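Local coordinates for protein transcriptional regulator, MarR family (Silicibacter pomeroyi DSS-3, PDB 3CDH) that probably binds DNA as a two-subunit transcription factor of the MarR family, using a helix-turn-helix domain to regulate gene expression, at residues D10-V13 and S14-L18. Sequence-based numbering, arbitrary orientation.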
ATOM      1  N   ASP B  10      21.405  11.309  -0.549  1.00 72.69           N
ATOM      2  CA  ASP B  10      20.812  10.690   0.692  1.00 71.73           C
ATOM      3  C   ASP B  10      20.821   9.152   0.570  1.00 70.07           C
ATOM      4  O   ASP B  10      21.687   8.618  -0.136  1.00 71.72           O
ATOM      5  CB  ASP B  10      19.431  11.283   1.074  1.00 70.42           C
ATOM      6  CG  ASP B  10      19.178  11.208   2.612  1.00 75.22           C
ATOM      7  OD1 ASP B  10      20.171  11.272   3.407  1.00 78.13           O
ATOM      8  OD2 ASP B  10      18.009  11.046   3.046  1.00 75.42           O
ATOM      9  N   THR B  11      19.895   8.450   1.245  1.00 66.49           N
ATOM     10  CA  THR B  11      19.923   6.972   1.359  1.00 62.97           C
ATOM     11  C   THR B  11      18.975   6.336   0.346  1.00 58.93           C
ATOM     12  O   THR B  11      18.073   7.011  -0.144  1.00 57.38           O
ATOM     13  CB  THR B  11      19.445   6.498   2.749  1.00 63.57           C
ATOM     14  OG1 THR B  11      18.034   6.727   2.877  1.00 62.07           O
ATOM     15  CG2 THR B  11      20.156   7.208   3.868  1.00 65.27           C
ATOM     16  N   PHE B  12      19.139   5.041   0.076  1.00 56.05           N
ATOM     17  CA  PHE B  12      18.312   4.333  -0.879  1.00 52.70           C
ATOM     18  C   PHE B  12      16.810   4.367  -0.552  1.00 51.47           C
ATOM     19  O   PHE B  12      16.011   4.810  -1.368  1.00 49.68           O
ATOM     20  CB  PHE B  12      18.802   2.901  -1.080  1.00 52.77           C
ATOM     21  CG  PHE B  12      17.824   2.021  -1.796  1.00 50.61           C
ATOM     22  CD1 PHE B  12      17.505   2.249  -3.144  1.00 48.51           C
ATOM     23  CD2 PHE B  12      17.189   0.986  -1.129  1.00 47.61           C
ATOM     24  CE1 PHE B  12      16.558   1.445  -3.821  1.00 45.84           C
ATOM     25  CE2 PHE B  12      16.248   0.179  -1.788  1.00 47.42           C
ATOM     26  CZ  PHE B  12      15.931   0.415  -3.152  1.00 47.93           C
ATOM     27  N   VAL B  13      16.412   3.907   0.633  1.00 51.84           N
ATOM     28  CA  VAL B  13      15.005   3.856   0.960  1.00 50.12           C
ATOM     29  C   VAL B  13      14.341   5.241   0.785  1.00 50.41           C
ATOM     30  O   VAL B  13      13.304   5.380   0.119  1.00 49.18           O
ATOM     31  CB  VAL B  13      14.781   3.252   2.345  1.00 50.23           C
ATOM     32  CG1 VAL B  13      13.326   3.271   2.721  1.00 48.04           C
ATOM     33  CG2 VAL B  13      15.257   1.816   2.356  1.00 51.99           C
ATOM     34  N   SER B  14      14.946   6.271   1.355  1.00 52.23           N
ATOM     35  CA  SER B  14      14.322   7.594   1.347  1.00 52.78           C
ATOM     36  C   SER B  14      13.960   8.135  -0.053  1.00 51.57           C
ATOM     37  O   SER B  14      12.988   8.896  -0.176  1.00 51.71           O
ATOM     38  CB  SER B  14      15.212   8.603   2.083  1.00 55.06           C
ATOM     39  OG  SER B  14      16.250   9.072   1.225  1.00 57.61           O
ATOM     40  N   GLY B  15      14.738   7.770  -1.085  1.00 51.14           N
ATOM     41  CA  GLY B  15      14.397   8.091  -2.490  1.00 48.87           C
ATOM     42  C   GLY B  15      13.817   6.978  -3.383  1.00 47.27           C
ATOM     43  O   GLY B  15      13.637   7.161  -4.568  1.00 47.69           O
ATOM     44  N   TYR B  16      13.497   5.823  -2.832  1.00 46.07           N
ATOM     45  CA  TYR B  16      13.071   4.696  -3.638  1.00 44.99           C
ATOM     46  C   TYR B  16      11.592   4.812  -3.993  1.00 43.88           C
ATOM     47  O   TYR B  16      10.762   5.050  -3.114  1.00 42.87           O
ATOM     48  CB  TYR B  16      13.323   3.459  -2.821  1.00 45.33           C
ATOM     49  CG  TYR B  16      12.927   2.152  -3.408  1.00 45.03           C
ATOM     50  CD1 TYR B  16      13.120   1.865  -4.756  1.00 44.89           C
ATOM     51  CD2 TYR B  16      12.397   1.159  -2.585  1.00 43.85           C
ATOM     52  CE1 TYR B  16      12.764   0.619  -5.280  1.00 45.78           C
ATOM     53  CE2 TYR B  16      12.050  -0.077  -3.094  1.00 44.07           C
ATOM     54  CZ  TYR B  16      12.237  -0.340  -4.433  1.00 45.67           C
ATOM     55  OH  TYR B  16      11.904  -1.571  -4.902  1.00 47.55           O
ATOM     56  N   LEU B  17      11.256   4.637  -5.278  1.00 43.56           N
ATOM     57  CA  LEU B  17       9.882   4.840  -5.733  1.00 42.03           C
ATOM     58  C   LEU B  17       8.867   4.016  -4.943  1.00 41.14           C
ATOM     59  O   LEU B  17       7.823   4.542  -4.545  1.00 40.67           O
ATOM     60  CB  LEU B  17       9.721   4.568  -7.218  1.00 41.97           C
ATOM     61  CG  LEU B  17       8.249   4.754  -7.667  1.00 41.86           C
ATOM     62  CD1 LEU B  17       7.767   6.194  -7.580  1.00 37.89           C
ATOM     63  CD2 LEU B  17       7.975   4.200  -9.070  1.00 40.57           C
ATOM     64  N   LEU B  18       9.182   2.740  -4.715  1.00 41.31           N
ATOM     65  CA  LEU B  18       8.264   1.817  -4.048  1.00 41.11           C
ATOM     66  C   LEU B  18       8.043   2.200  -2.586  1.00 40.96           C
ATOM     67  O   LEU B  18       6.924   2.104  -2.065  1.00 40.10           O
ATOM     68  CB  LEU B  18       8.725   0.369  -4.203  1.00 41.84           C
ATOM     69  CG  LEU B  18       8.118  -0.389  -5.405  1.00 42.29           C
ATOM     70  CD1 LEU B  18       7.991   0.462  -6.649  1.00 42.71           C
ATOM     71  CD2 LEU B  18       8.903  -1.634  -5.733  1.00 43.12           C
TER
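The backbone N of Y16 donates a nearly straight hydrogen bond to V13 O (3.0 Å), approaching from above the carbonyl plane and closing the last turn, V13 to Y16, at the C-terminal end of the short helix 12-15. At its start T11 is the N-cap: OG1, set between the backbone N and the carbonyl carbon, accepts a weak bond from S14 N at 3.5 Å. Threonine's short branch suits this reach. The equally short serine hydroxyl, S14 OG, can turn back to D10 OD2 at 3.2 Å or T11 O at 3.1 Å, alternative acceptors for its single proton. Beyond these bonds, F12 and Y16 have CG anti to the backbone N (chi1 166° and 178°), which carries their rings the same way, oblique at 34°. Flat rings four residues apart can cover each other: F12 CZ sits over the centre of one Y16 face, while Y16 CB makes a CH-pi contact with F12. Replacing the tyrosine by an alanine is likely to leave the F12 ring without its aromatic neighbour and open a gap beside it. T11 thus caps a weakly bonded turn and Y16 stands at the N-cap position of helix 17-38, two successive N-caps; F12 N and G15 O bond D54 and K138 of the second subunit, consistent with a MarR-family dimer interface.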